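Local coordinates for protein 6-carboxyhexanoate--CoA ligase (Aquifex aeolicus, PDB 5TV5) that is an enzyme of the BioW ligase family, a single chain folded into beta sheets flanked by helices, at residues L3-M8 and K49-K54; V134-F139 and F168-C173; R9-G14 and F43-V48; A115-I120 and R215-S220. One frame throughout, in Å; residues are numbered along the deposited sequence.

How the contacts relate
Contacts 1 and 3 are consecutive sections of one antiparallel pairing, strand 4-12 with strand 45-52, and lie toward the surface, their centres about 19 Å apart; contact 3 is nested in the loop that contact 1 closes. Contact 4 also pairs two strands, but these run parallel in the mixed sheet and are buried, so apolar side chains dominate both faces, where contacts 1 and 3 mix in charged and amide groups. Contact 2 differs from all three: a loop meets the end of a helix, with less surface buried and no strand register. It links the two regions, since His138 packs on Arg7 of contact 1 and Tyr217 of contact 4 reaches its Thr136.

Contact 1. Residues L3-M8 and K49-K54; sequences LFSVRM and KVEKVK
Five backbone hydrogen bonds join Leu3, Ser5 and Arg7 to Lys49, Glu51 and Val53, and the N-to-C directions of the short strand segments are 165° apart, so the pairing is antiparallel. Ser5 with Glu51 and Arg7 with Lys49 are hydrogen-bonded pairs; Phe4 with Lys52 and Val6 with Val50 are non-hydrogen-bonded ones. Ser5 N lies 2.6 Å from Glu51 O, and Val53 N 3.0 Å from Leu3 O.

Apolar contacts run both along the register and diagonally across it. Phe4 CD2 rests diagonally on Val50 CG1 (4.0 Å), while its CZ touches Lys52 CE (4.1 Å), the lysine chain running alongside. Val6 and Val50, a direct pair, also lie side by side, and Leu3 CB packs on Val53 CB at 3.7 Å.

The face of Ser5, Arg7, Lys49 and Glu51 carries the salt bridge. A bend at chi3 (61°) brings Arg7 NH1 to 3.7 Å from Glu51 OE1, a long bridge entering at the guanidinium edge with the two planes 39° apart. One water bridges Ser5 OG and Lys49 O, although it has more acceptors in reach than protons to give.

Strand 4-12 is central in a three-stranded sheet: strand 15-24 bonds its far edge, and helix 29-38 packs on Val6 through Leu29, Val33 and Leu36.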
loop_
_atom_site.group_PDB
_atom_site.type_symbol
_atom_site.label_atom_id
_atom_site.label_comp_id
_atom_site.label_asym_id
_atom_site.label_seq_id
_atom_site.Cartn_x
_atom_site.Cartn_y
_atom_site.Cartn_z
ATOM N N LEU A 3 -20.669 7.409 9.422
ATOM C CA LEU A 3 -19.393 6.696 9.293
ATOM C C LEU A 3 -18.410 7.084 10.372
ATOM O O LEU A 3 -18.380 8.231 10.807
ATOM C CB LEU A 3 -18.743 6.947 7.934
ATOM C CG LEU A 3 -19.219 6.192 6.692
ATOM C CD1 LEU A 3 -18.436 6.667 5.489
ATOM C CD2 LEU A 3 -19.025 4.698 6.855
ATOM N N PHE A 4 -17.601 6.120 10.806
ATOM C CA PHE A 4 -16.533 6.353 11.770
ATOM C C PHE A 4 -15.263 5.703 11.257
ATOM O O PHE A 4 -15.286 4.552 10.803
ATOM C CB PHE A 4 -16.869 5.795 13.155
ATOM C CG PHE A 4 -18.011 6.493 13.820
ATOM C CD1 PHE A 4 -19.329 6.217 13.442
ATOM C CD2 PHE A 4 -17.778 7.438 14.809
ATOM C CE1 PHE A 4 -20.393 6.869 14.043
ATOM C CE2 PHE A 4 -18.837 8.099 15.419
ATOM C CZ PHE A 4 -20.150 7.816 15.033
ATOM N N SER A 5 -14.164 6.443 11.317
ATOM C CA SER A 5 -12.854 5.904 11.010
ATOM C C SER A 5 -12.268 5.333 12.292
ATOM O O SER A 5 -12.121 6.053 13.287
ATOM C CB SER A 5 -11.955 6.988 10.429
ATOM O OG SER A 5 -10.643 6.905 10.956
ATOM N N VAL A 6 -11.968 4.038 12.285
ATOM C CA VAL A 6 -11.305 3.393 13.408
ATOM C C VAL A 6 -9.903 3.043 12.952
ATOM O O VAL A 6 -9.719 2.205 12.061
ATOM C CB VAL A 6 -12.051 2.147 13.892
ATOM C CG1 VAL A 6 -11.403 1.629 15.202
ATOM C CG2 VAL A 6 -13.520 2.460 14.064
ATOM N N ARG A 7 -8.919 3.671 13.574
ATOM C CA ARG A 7 -7.523 3.437 13.272
ATOM C C ARG A 7 -6.846 2.899 14.519
ATOM O O ARG A 7 -7.077 3.401 15.624
ATOM C CB ARG A 7 -6.829 4.739 12.809
ATOM C CG ARG A 7 -7.293 5.253 11.470
ATOM C CD ARG A 7 -6.970 6.712 11.305
ATOM N NE ARG A 7 -5.534 7.003 11.364
ATOM C CZ ARG A 7 -5.019 8.207 11.638
ATOM N NH1 ARG A 7 -5.814 9.242 11.904
ATOM N NH2 ARG A 7 -3.700 8.374 11.662
ATOM N N MET A 8 -6.007 1.874 14.355
ATOM C CA MET A 8 -5.221 1.416 15.486
ATOM C C MET A 8 -3.800 1.132 15.038
ATOM O O MET A 8 -3.554 0.730 13.900
ATOM C CB MET A 8 -5.847 0.180 16.167
ATOM C CG MET A 8 -5.320 -1.152 15.707
ATOM S SD MET A 8 -3.813 -1.753 16.488
ATOM C CE MET A 8 -3.666 -3.266 15.518
ATOM N N LYS A 49 -7.767 5.169 17.629
ATOM C CA LYS A 49 -8.417 6.449 17.429
ATOM C C LYS A 49 -9.697 6.239 16.628
ATOM O O LYS A 49 -9.651 5.741 15.499
ATOM C CB LYS A 49 -7.459 7.398 16.718
ATOM C CG LYS A 49 -7.853 8.847 16.712
ATOM C CD LYS A 49 -6.821 9.657 15.914
ATOM C CE LYS A 49 -5.458 9.720 16.625
ATOM N NZ LYS A 49 -4.371 10.314 15.768
ATOM N N VAL A 50 -10.832 6.611 17.214
ATOM C CA VAL A 50 -12.130 6.578 16.549
ATOM C C VAL A 50 -12.538 7.993 16.149
ATOM O O VAL A 50 -12.520 8.916 16.974
ATOM C CB VAL A 50 -13.197 5.945 17.449
ATOM C CG1 VAL A 50 -14.576 5.994 16.760
ATOM C CG2 VAL A 50 -12.781 4.528 17.772
ATOM N N GLU A 51 -12.953 8.155 14.895
ATOM C CA GLU A 51 -13.200 9.480 14.355
ATOM C C GLU A 51 -14.464 9.491 13.519
ATOM O O GLU A 51 -14.629 8.652 12.634
ATOM C CB GLU A 51 -12.010 9.952 13.517
ATOM C CG GLU A 51 -11.032 10.832 14.306
ATOM C CD GLU A 51 -9.915 11.395 13.436
ATOM O OE1 GLU A 51 -9.137 10.580 12.864
ATOM O OE2 GLU A 51 -9.827 12.647 13.330
ATOM N N LYS A 52 -15.335 10.459 13.784
ATOM C CA LYS A 52 -16.510 10.678 12.952
ATOM C C LYS A 52 -16.090 11.272 11.611
ATOM O O LYS A 52 -15.411 12.296 11.558
ATOM C CB LYS A 52 -17.493 11.596 13.672
ATOM C CG LYS A 52 -18.908 11.609 13.118
ATOM C CD LYS A 52 -19.831 12.253 14.136
ATOM C CE LYS A 52 -21.230 11.652 14.099
ATOM N NZ LYS A 52 -21.860 11.740 15.452
ATOM N N VAL A 53 -16.491 10.607 10.532
ATOM C CA VAL A 53 -16.161 11.023 9.176
ATOM C C VAL A 53 -16.980 12.259 8.818
ATOM O O VAL A 53 -18.192 12.307 9.054
ATOM C CB VAL A 53 -16.417 9.846 8.211
ATOM C CG1 VAL A 53 -16.432 10.267 6.744
ATOM C CG2 VAL A 53 -15.388 8.728 8.446
ATOM N N LYS A 54 -16.317 13.280 8.266
ATOM C CA LYS A 54 -17.006 14.518 7.856
ATOM C C LYS A 54 -17.535 14.387 6.426
ATOM O O LYS A 54 -18.742 14.263 6.202
ATOM C CB LYS A 54 -16.067 15.723 8.001
ATOM C CG LYS A 54 -15.338 15.819 9.350
ATOM C CD LYS A 54 -15.733 17.063 10.137
ATOM C CE LYS A 54 -17.128 16.921 10.740
ATOM N NZ LYS A 54 -17.586 18.164 11.439
HETATM O O HOH W 1 -9.551 7.453 13.224
#

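Contact 2. Residues V134-F139 and F168-C173; sequences VRTIHF and FKNLFC
Lys169, near the end of helix 158-172, extends its chain past Thr136 toward the backbone of Ile137 and His138, and has more surface buried here than any other residue. Its CG lies 3.7 Å from Thr136 CG2, and the two side chains slide past each other in opposite directions. Farther out, Lys169 CD packs on Phe139 CB at 3.7 Å. The chain is bent at chi2 (123°), and beyond that bend it runs nearly straight, bringing CE to 3.2 Å from Ile137 O.

At the tip, Lys169 NZ gives a weak hydrogen bond to His138 O (3.5 Å), although the position of the nitrogen is somewhat uncertain; its stronger partner is Cys230 O.

Thr136 is divided between two environments. With chi1 at -42°, its CG2 is anti to the backbone N and faces the lysine methylenes, while OG1 is held by a hydrogen bond to Tyr217 OH. Asn170, one residue on in the helix, crosses the threonine obliquely, its CG 3.8 Å from Thr136 OG1.

The chemistry therefore implies a join that is mainly methylene packing, with at most a weak polar tie to His138 O and no salt bridge between the loop and the helix; nearby, a disulfide from Cys173 to Cys230 ties the helix end to helix 224-233.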
loop_
_atom_site.group_PDB
_atom_site.type_symbol
_atom_site.label_atom_id
_atom_site.label_comp_id
_atom_site.label_asym_id
_atom_site.label_seq_id
_atom_site.Cartn_x
_atom_site.Cartn_y
_atom_site.Cartn_z
ATOM N N VAL A 134 5.369 8.841 3.177
ATOM C CA VAL A 134 3.994 9.333 3.118
ATOM C C VAL A 134 3.031 8.147 3.206
ATOM O O VAL A 134 2.887 7.366 2.254
ATOM C CB VAL A 134 3.744 10.188 1.869
ATOM C CG1 VAL A 134 2.276 10.511 1.752
ATOM C CG2 VAL A 134 4.519 11.484 1.990
ATOM N N ARG A 135 2.352 8.036 4.355
ATOM C CA ARG A 135 1.416 6.945 4.607
ATOM C C ARG A 135 0.035 7.280 4.056
ATOM O O ARG A 135 -0.542 8.300 4.426
ATOM C CB ARG A 135 1.309 6.658 6.117
ATOM C CG ARG A 135 2.308 5.649 6.681
ATOM C CD ARG A 135 1.644 4.354 7.201
ATOM N NE ARG A 135 0.931 4.562 8.463
ATOM C CZ ARG A 135 -0.303 4.125 8.732
ATOM N NH1 ARG A 135 -0.998 3.407 7.848
ATOM N NH2 ARG A 135 -0.840 4.397 9.914
ATOM N N THR A 136 -0.508 6.398 3.210
ATOM C CA THR A 136 -1.894 6.510 2.767
ATOM C C THR A 136 -2.832 5.936 3.824
ATOM O O THR A 136 -2.615 4.827 4.316
ATOM C CB THR A 136 -2.129 5.781 1.441
ATOM O OG1 THR A 136 -1.048 6.020 0.534
ATOM C CG2 THR A 136 -3.442 6.233 0.812
ATOM N N ILE A 137 -3.886 6.683 4.152
ATOM C CA ILE A 137 -4.821 6.314 5.206
ATOM C C ILE A 137 -6.214 6.704 4.749
ATOM O O ILE A 137 -6.408 7.045 3.582
ATOM C CB ILE A 137 -4.474 6.971 6.564
ATOM C CG1 ILE A 137 -4.656 8.514 6.530
ATOM C CG2 ILE A 137 -3.054 6.578 7.004
ATOM C CD1 ILE A 137 -4.911 9.181 7.896
ATOM N N HIS A 138 -7.178 6.644 5.661
ATOM C CA HIS A 138 -8.578 6.985 5.413
ATOM C C HIS A 138 -9.101 6.383 4.099
ATOM O O HIS A 138 -9.728 7.050 3.283
ATOM C CB HIS A 138 -8.793 8.506 5.462
ATOM C CG HIS A 138 -8.460 9.142 6.793
ATOM N ND1 HIS A 138 -8.521 8.461 7.996
ATOM C CD2 HIS A 138 -8.061 10.405 7.103
ATOM C CE1 HIS A 138 -8.179 9.274 8.982
ATOM N NE2 HIS A 138 -7.897 10.459 8.470
ATOM N N PHE A 139 -8.864 5.088 3.912
ATOM C CA PHE A 139 -9.525 4.301 2.876
ATOM C C PHE A 139 -10.064 3.032 3.526
ATOM O O PHE A 139 -9.625 2.656 4.614
ATOM C CB PHE A 139 -8.559 3.967 1.723
ATOM C CG PHE A 139 -7.443 3.047 2.133
ATOM C CD1 PHE A 139 -7.585 1.632 2.046
ATOM C CD2 PHE A 139 -6.269 3.568 2.658
ATOM C CE1 PHE A 139 -6.568 0.783 2.453
ATOM C CE2 PHE A 139 -5.249 2.726 3.063
ATOM C CZ PHE A 139 -5.401 1.318 2.963
ATOM N N PHE A 168 -5.546 1.167 -4.678
ATOM C CA PHE A 168 -6.605 1.750 -5.483
ATOM C C PHE A 168 -7.003 3.135 -4.985
ATOM O O PHE A 168 -7.488 3.961 -5.775
ATOM C CB PHE A 168 -7.827 0.841 -5.530
ATOM C CG PHE A 168 -8.832 1.298 -6.519
ATOM C CD1 PHE A 168 -8.616 1.088 -7.882
ATOM C CD2 PHE A 168 -9.947 2.011 -6.112
ATOM C CE1 PHE A 168 -9.525 1.545 -8.832
ATOM C CE2 PHE A 168 -10.860 2.483 -7.048
ATOM C CZ PHE A 168 -10.656 2.245 -8.414
ATOM N N LYS A 169 -6.821 3.411 -3.693
ATOM C CA LYS A 169 -6.961 4.789 -3.253
ATOM C C LYS A 169 -5.835 5.637 -3.824
ATOM O O LYS A 169 -6.082 6.750 -4.306
ATOM C CB LYS A 169 -7.009 4.878 -1.729
ATOM C CG LYS A 169 -6.509 6.213 -1.167
ATOM C CD LYS A 169 -7.541 6.944 -0.296
ATOM C CE LYS A 169 -6.833 7.984 0.585
ATOM N NZ LYS A 169 -7.711 9.007 1.226
ATOM N N ASN A 170 -4.604 5.095 -3.827
ATOM C CA ASN A 170 -3.452 5.790 -4.388
ATOM C C ASN A 170 -3.684 6.189 -5.839
ATOM O O ASN A 170 -3.338 7.309 -6.244
ATOM C CB ASN A 170 -2.215 4.911 -4.300
ATOM C CG ASN A 170 -1.867 4.549 -2.911
ATOM O OD1 ASN A 170 -1.524 3.407 -2.636
ATOM N ND2 ASN A 170 -1.930 5.513 -2.010
ATOM N N LEU A 171 -4.256 5.279 -6.645
ATOM C CA LEU A 171 -4.533 5.610 -8.039
ATOM C C LEU A 171 -5.667 6.614 -8.156
ATOM O O LEU A 171 -5.662 7.441 -9.070
ATOM C CB LEU A 171 -4.854 4.350 -8.845
ATOM C CG LEU A 171 -3.706 3.342 -8.960
ATOM C CD1 LEU A 171 -4.110 2.096 -9.746
ATOM C CD2 LEU A 171 -2.479 3.982 -9.559
ATOM N N PHE A 172 -6.650 6.549 -7.257
ATOM C CA PHE A 172 -7.716 7.541 -7.261
ATOM C C PHE A 172 -7.174 8.919 -6.893
ATOM O O PHE A 172 -7.614 9.933 -7.446
ATOM C CB PHE A 172 -8.824 7.118 -6.297
ATOM C CG PHE A 172 -9.862 8.186 -6.048
ATOM C CD1 PHE A 172 -10.986 8.283 -6.858
ATOM C CD2 PHE A 172 -9.719 9.093 -4.992
ATOM C CE1 PHE A 172 -11.958 9.273 -6.623
ATOM C CE2 PHE A 172 -10.677 10.081 -4.759
ATOM C CZ PHE A 172 -11.806 10.167 -5.574
ATOM N N CYS A 173 -6.206 8.967 -5.977
ATOM C CA CYS A 173 -5.607 10.202 -5.494
ATOM C C CYS A 173 -4.540 10.778 -6.439
ATOM O O CYS A 173 -3.872 11.763 -6.080
ATOM C CB CYS A 173 -5.023 9.953 -4.087
ATOM S SG CYS A 173 -6.262 10.014 -2.715
#

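Contact 3. Residues R9-G14 and F43-V48; sequences RAQKNG and FDFMNV
Gln11 O accepts two backbone hydrogen bonds from consecutive residues, Asp44 N at 2.8 Å and Phe45 N at 3.2 Å. The first donor lies in the carbonyl plane, the second is tilted 29° from it. The carboxylate of Asp44 turns back over the end of the facing strand: its CG sits between the backbone N and the carbonyl carbon (chi1 62°), which brings OD2 to 3.0 Å from Asn13 N. That donor meets OD2 from above the carboxylate plane. The other oxygen, OD1, accepts from a water that in turn accepts from Gly14 N, so both carboxylate oxygens are tied to the turn beginning at Asn13.

Two residues, Asp44 and Phe45, facing the single Gln11 form a classic beta bulge at the start of strand 45-52. Past it the antiparallel ladder is regular: Gln11 pairs with Phe45 and Arg9 with Asn47 as hydrogen-bonded pairs, the bond from Gln11 N to Phe45 O being 2.7 Å long, and Ala10 stands opposite Met46 in a non-hydrogen-bonded pair. On the face of Ala10, its CB touches Met46 CB at 3.9 Å and Phe43 CB at 4.1 Å.

The other face carries Arg9, Gln11, Phe45 and Asn47. The Gln11 amide runs beside the Phe45 ring with planes 17° apart, its OE1 3.7 Å from Phe45 CD1. Arg9, extended from CG to NE, lays one guanidinium face over Asn47 CB, offset toward the rim, and its NH1 comes obliquely to 3.6 Å from Phe45 CE1.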
loop_
_atom_site.group_PDB
_atom_site.type_symbol
_atom_site.label_atom_id
_atom_site.label_comp_id
_atom_site.label_asym_id
_atom_site.label_seq_id
_atom_site.Cartn_x
_atom_site.Cartn_y
_atom_site.Cartn_z
ATOM N N ARG A 9 -2.871 1.370 15.965
ATOM C CA ARG A 9 -1.447 1.112 15.820
ATOM C C ARG A 9 -0.993 0.455 17.109
ATOM O O ARG A 9 -1.601 0.662 18.163
ATOM C CB ARG A 9 -0.633 2.406 15.554
ATOM C CG ARG A 9 -0.749 3.476 16.644
ATOM C CD ARG A 9 -0.047 4.822 16.274
ATOM N NE ARG A 9 -0.360 5.863 17.261
ATOM C CZ ARG A 9 0.392 6.122 18.323
ATOM N NH1 ARG A 9 1.518 5.439 18.527
ATOM N NH2 ARG A 9 0.019 7.055 19.181
ATOM N N ALA A 10 0.054 -0.363 17.019
ATOM C CA ALA A 10 0.492 -1.107 18.189
ATOM C C ALA A 10 1.993 -1.343 18.109
ATOM O O ALA A 10 2.551 -1.451 17.018
ATOM C CB ALA A 10 -0.275 -2.425 18.320
ATOM N N GLN A 11 2.647 -1.400 19.273
ATOM C CA GLN A 11 4.100 -1.519 19.348
ATOM C C GLN A 11 4.490 -2.588 20.351
ATOM O O GLN A 11 3.751 -2.885 21.283
ATOM C CB GLN A 11 4.788 -0.221 19.788
ATOM C CG GLN A 11 4.796 0.882 18.774
ATOM C CD GLN A 11 4.356 2.183 19.397
ATOM O OE1 GLN A 11 4.701 2.485 20.547
ATOM N NE2 GLN A 11 3.548 2.949 18.661
ATOM N N LYS A 12 5.684 -3.146 20.156
ATOM C CA LYS A 12 6.354 -3.953 21.170
ATOM C C LYS A 12 7.793 -3.468 21.262
ATOM O O LYS A 12 8.486 -3.387 20.242
ATOM C CB LYS A 12 6.314 -5.454 20.857
ATOM C CG LYS A 12 7.226 -6.271 21.792
ATOM C CD LYS A 12 7.050 -7.794 21.662
ATOM C CE LYS A 12 7.789 -8.397 20.459
ATOM N NZ LYS A 12 7.061 -8.270 19.148
ATOM N N ASN A 13 8.223 -3.126 22.480
ATOM C CA ASN A 13 9.570 -2.622 22.747
ATOM C C ASN A 13 9.922 -1.446 21.831
ATOM O O ASN A 13 11.004 -1.383 21.242
ATOM C CB ASN A 13 10.595 -3.748 22.629
ATOM C CG ASN A 13 10.246 -4.945 23.498
ATOM O OD1 ASN A 13 9.846 -4.791 24.653
ATOM N ND2 ASN A 13 10.396 -6.142 22.949
ATOM N N GLY A 14 8.983 -0.508 21.708
ATOM C CA GLY A 14 9.220 0.710 20.961
ATOM C C GLY A 14 9.208 0.575 19.454
ATOM O O GLY A 14 9.641 1.505 18.758
ATOM N N PHE A 43 1.685 -7.188 21.953
ATOM C CA PHE A 43 1.999 -5.764 21.981
ATOM C C PHE A 43 2.148 -5.294 23.424
ATOM O O PHE A 43 1.545 -5.858 24.338
ATOM C CB PHE A 43 0.904 -4.951 21.313
ATOM C CG PHE A 43 -0.396 -4.971 22.066
ATOM C CD1 PHE A 43 -1.298 -6.019 21.891
ATOM C CD2 PHE A 43 -0.725 -3.951 22.949
ATOM C CE1 PHE A 43 -2.514 -6.045 22.575
ATOM C CE2 PHE A 43 -1.929 -3.980 23.645
ATOM C CZ PHE A 43 -2.827 -5.039 23.453
ATOM N N ASP A 44 2.944 -4.250 23.630
ATOM C CA ASP A 44 2.961 -3.575 24.924
ATOM C C ASP A 44 2.404 -2.143 24.890
ATOM O O ASP A 44 2.204 -1.551 25.958
ATOM C CB ASP A 44 4.379 -3.594 25.528
ATOM C CG ASP A 44 5.417 -2.849 24.685
ATOM O OD1 ASP A 44 5.049 -2.191 23.693
ATOM O OD2 ASP A 44 6.619 -2.910 25.035
ATOM N N PHE A 45 2.109 -1.593 23.710
ATOM C CA PHE A 45 1.405 -0.328 23.540
ATOM C C PHE A 45 0.513 -0.431 22.313
ATOM O O PHE A 45 0.877 -1.063 21.314
ATOM C CB PHE A 45 2.349 0.869 23.366
ATOM C CG PHE A 45 1.621 2.180 23.120
ATOM C CD1 PHE A 45 1.275 2.578 21.833
ATOM C CD2 PHE A 45 1.261 3.003 24.180
ATOM C CE1 PHE A 45 0.598 3.757 21.612
ATOM C CE2 PHE A 45 0.582 4.194 23.956
ATOM C CZ PHE A 45 0.252 4.565 22.671
ATOM N N MET A 46 -0.655 0.189 22.402
ATOM C CA MET A 46 -1.629 0.172 21.323
ATOM C C MET A 46 -2.510 1.395 21.505
ATOM O O MET A 46 -2.921 1.714 22.624
ATOM C CB MET A 46 -2.458 -1.118 21.330
ATOM C CG MET A 46 -3.768 -1.065 20.540
ATOM S SD MET A 46 -4.559 -2.700 20.300
ATOM C CE MET A 46 -6.213 -2.277 20.739
ATOM N N ASN A 47 -2.742 2.104 20.415
ATOM C CA ASN A 47 -3.623 3.253 20.393
ATOM C C ASN A 47 -4.695 2.980 19.359
ATOM O O ASN A 47 -4.423 2.382 18.310
ATOM C CB ASN A 47 -2.862 4.557 20.074
ATOM C CG ASN A 47 -3.565 5.781 20.622
ATOM O OD1 ASN A 47 -4.376 6.401 19.938
ATOM N ND2 ASN A 47 -3.275 6.118 21.879
ATOM N N VAL A 48 -5.923 3.363 19.696
ATOM C CA VAL A 48 -7.087 3.184 18.837
ATOM C C VAL A 48 -7.805 4.523 18.783
ATOM O O VAL A 48 -8.355 4.983 19.790
ATOM C CB VAL A 48 -8.011 2.068 19.340
ATOM C CG1 VAL A 48 -9.249 2.004 18.510
ATOM C CG2 VAL A 48 -7.272 0.729 19.318
HETATM O O HOH W 2 6.568 -0.118 22.784
#

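Contact 4. Residues A115-I120 and R215-S220; sequences AVLMDI and RVYFVS
Tyr217 N donates to Val116 O at 2.7 Å, and Tyr217 O accepts from Met118 N at 2.8 Å, so both backbone polar atoms of the tyrosine are tied to the neighbouring strand. The ladder continues with Val219 N to Met118 O (3.0 Å) and with Ile120 N to Val219 O (2.9 Å). At the other end Val116 N bonds Arg215 O.

This alternation, in which Tyr217 and Val219 serve as donors and acceptors to residues flanking their partners, is that of a parallel pair, and Val116, Leu117 and Met118 stand level with Val216, Tyr217 and Phe218. The strand axes diverge by 35°. Strand 116-119 is the outermost of the mixed sheet on this side, while strand 214-219 has strand 177-181 as its antiparallel neighbour on the other edge.

Packing begins at the Tyr217 ring, where Ala115 CB sits over the centre of one face, 3.5 Å from the centroid and 7° off the normal, a CH-pi contact. Leu117, with CG anti to its carbonyl carbon (chi1 -53°), brings CD2 to 3.5 Å from Tyr217 CD2. This face lies against helix 224-233, where Leu117 meets Leu224 and Ile228.

On the reverse face Met118 and Phe218 run side by side in an oblique Met-aromatic contact, SD being 3.9 Å from Phe218 CE1. Met118 CB packs on Val216 CG1 (3.9 Å), and helix 91-103 lies over this group, with Ala97 touching both Val216 and Phe218.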
loop_
_atom_site.group_PDB
_atom_site.type_symbol
_atom_site.label_atom_id
_atom_site.label_comp_id
_atom_site.label_asym_id
_atom_site.label_seq_id
_atom_site.Cartn_x
_atom_site.Cartn_y
_atom_site.Cartn_z
ATOM N N ALA A 115 5.317 5.489 2.015
ATOM C CA ALA A 115 5.792 5.345 0.656
ATOM C C ALA A 115 6.818 6.420 0.315
ATOM O O ALA A 115 6.742 7.552 0.797
ATOM C CB ALA A 115 4.607 5.404 -0.317
ATOM N N VAL A 116 7.799 6.037 -0.501
ATOM C CA VAL A 116 8.567 7.000 -1.274
ATOM C C VAL A 116 7.656 7.608 -2.330
ATOM O O VAL A 116 6.840 6.906 -2.948
ATOM C CB VAL A 116 9.790 6.320 -1.919
ATOM C CG1 VAL A 116 10.510 7.262 -2.902
ATOM C CG2 VAL A 116 10.748 5.819 -0.846
ATOM N N LEU A 117 7.767 8.932 -2.519
ATOM C CA LEU A 117 7.106 9.649 -3.608
ATOM C C LEU A 117 8.177 10.057 -4.612
ATOM O O LEU A 117 8.985 10.954 -4.343
ATOM C CB LEU A 117 6.329 10.860 -3.101
ATOM C CG LEU A 117 5.328 10.579 -1.980
ATOM C CD1 LEU A 117 4.635 11.870 -1.585
ATOM C CD2 LEU A 117 4.318 9.534 -2.398
ATOM N N MET A 118 8.190 9.385 -5.753
ATOM C CA MET A 118 9.244 9.543 -6.738
ATOM C C MET A 118 8.746 10.432 -7.863
ATOM O O MET A 118 7.631 10.241 -8.370
ATOM C CB MET A 118 9.694 8.186 -7.292
ATOM C CG MET A 118 10.725 8.287 -8.423
ATOM S SD MET A 118 11.630 6.754 -8.688
ATOM C CE MET A 118 12.709 6.772 -7.250
ATOM N N ASP A 119 9.572 11.399 -8.242
ATOM C CA ASP A 119 9.306 12.183 -9.432
ATOM C C ASP A 119 9.259 11.266 -10.647
ATOM O O ASP A 119 10.240 10.591 -10.969
ATOM C CB ASP A 119 10.384 13.252 -9.601
ATOM C CG ASP A 119 10.127 14.149 -10.798
ATOM O OD1 ASP A 119 10.421 13.730 -11.931
ATOM O OD2 ASP A 119 9.605 15.262 -10.610
ATOM N N ILE A 120 8.117 11.237 -11.327
ATOM C CA ILE A 120 7.944 10.306 -12.432
ATOM C C ILE A 120 8.837 10.628 -13.625
ATOM O O ILE A 120 9.027 9.779 -14.497
ATOM C CB ILE A 120 6.444 10.295 -12.787
ATOM C CG1 ILE A 120 6.106 9.151 -13.724
ATOM C CG2 ILE A 120 6.021 11.626 -13.353
ATOM C CD1 ILE A 120 4.681 8.816 -13.681
ATOM N N ARG A 215 7.154 0.601 -0.559
ATOM C CA ARG A 215 6.318 1.147 -1.625
ATOM C C ARG A 215 6.967 2.365 -2.272
ATOM O O ARG A 215 7.588 3.183 -1.587
ATOM C CB ARG A 215 4.945 1.550 -1.087
ATOM C CG ARG A 215 3.956 0.418 -0.904
ATOM C CD ARG A 215 2.676 0.946 -0.261
ATOM N NE ARG A 215 1.553 0.038 -0.437
ATOM C CZ ARG A 215 1.300 -0.981 0.384
ATOM N NH1 ARG A 215 2.111 -1.192 1.419
ATOM N NH2 ARG A 215 0.258 -1.791 0.168
ATOM N N VAL A 216 6.802 2.503 -3.590
ATOM C CA VAL A 216 7.215 3.700 -4.314
ATOM C C VAL A 216 6.038 4.195 -5.130
ATOM O O VAL A 216 5.449 3.424 -5.897
ATOM C CB VAL A 216 8.422 3.458 -5.235
ATOM C CG1 VAL A 216 8.556 4.619 -6.237
ATOM C CG2 VAL A 216 9.688 3.344 -4.408
ATOM N N TYR A 217 5.700 5.482 -4.973
ATOM C CA TYR A 217 4.587 6.108 -5.679
ATOM C C TYR A 217 5.149 7.005 -6.773
ATOM O O TYR A 217 5.815 8.004 -6.481
ATOM C CB TYR A 217 3.697 6.917 -4.735
ATOM C CG TYR A 217 2.893 6.145 -3.709
ATOM C CD1 TYR A 217 2.844 4.744 -3.711
ATOM C CD2 TYR A 217 2.159 6.820 -2.740
ATOM C CE1 TYR A 217 2.098 4.045 -2.767
ATOM C CE2 TYR A 217 1.419 6.132 -1.789
ATOM C CZ TYR A 217 1.384 4.745 -1.806
ATOM O OH TYR A 217 0.630 4.072 -0.857
ATOM N N PHE A 218 4.886 6.642 -8.024
ATOM C CA PHE A 218 5.304 7.447 -9.164
ATOM C C PHE A 218 4.292 8.561 -9.369
ATOM O O PHE A 218 3.115 8.299 -9.638
ATOM C CB PHE A 218 5.436 6.591 -10.421
ATOM C CG PHE A 218 6.471 5.512 -10.301
ATOM C CD1 PHE A 218 7.800 5.782 -10.598
ATOM C CD2 PHE A 218 6.119 4.227 -9.861
ATOM C CE1 PHE A 218 8.762 4.793 -10.480
ATOM C CE2 PHE A 218 7.071 3.242 -9.747
ATOM C CZ PHE A 218 8.394 3.519 -10.058
ATOM N N VAL A 219 4.746 9.800 -9.210
ATOM C CA VAL A 219 3.849 10.946 -9.162
ATOM C C VAL A 219 4.437 12.059 -10.003
ATOM O O VAL A 219 5.652 12.141 -10.196
ATOM C CB VAL A 219 3.598 11.419 -7.714
ATOM C CG1 VAL A 219 2.592 10.488 -7.013
ATOM C CG2 VAL A 219 4.907 11.446 -6.950
ATOM N N SER A 220 3.560 12.902 -10.526
ATOM C CA SER A 220 3.980 14.103 -11.234
ATOM C C SER A 220 4.167 15.242 -10.233
ATOM O O SER A 220 3.251 15.582 -9.477
ATOM C CB SER A 220 2.967 14.484 -12.310
ATOM O OG SER A 220 3.525 15.441 -13.194
#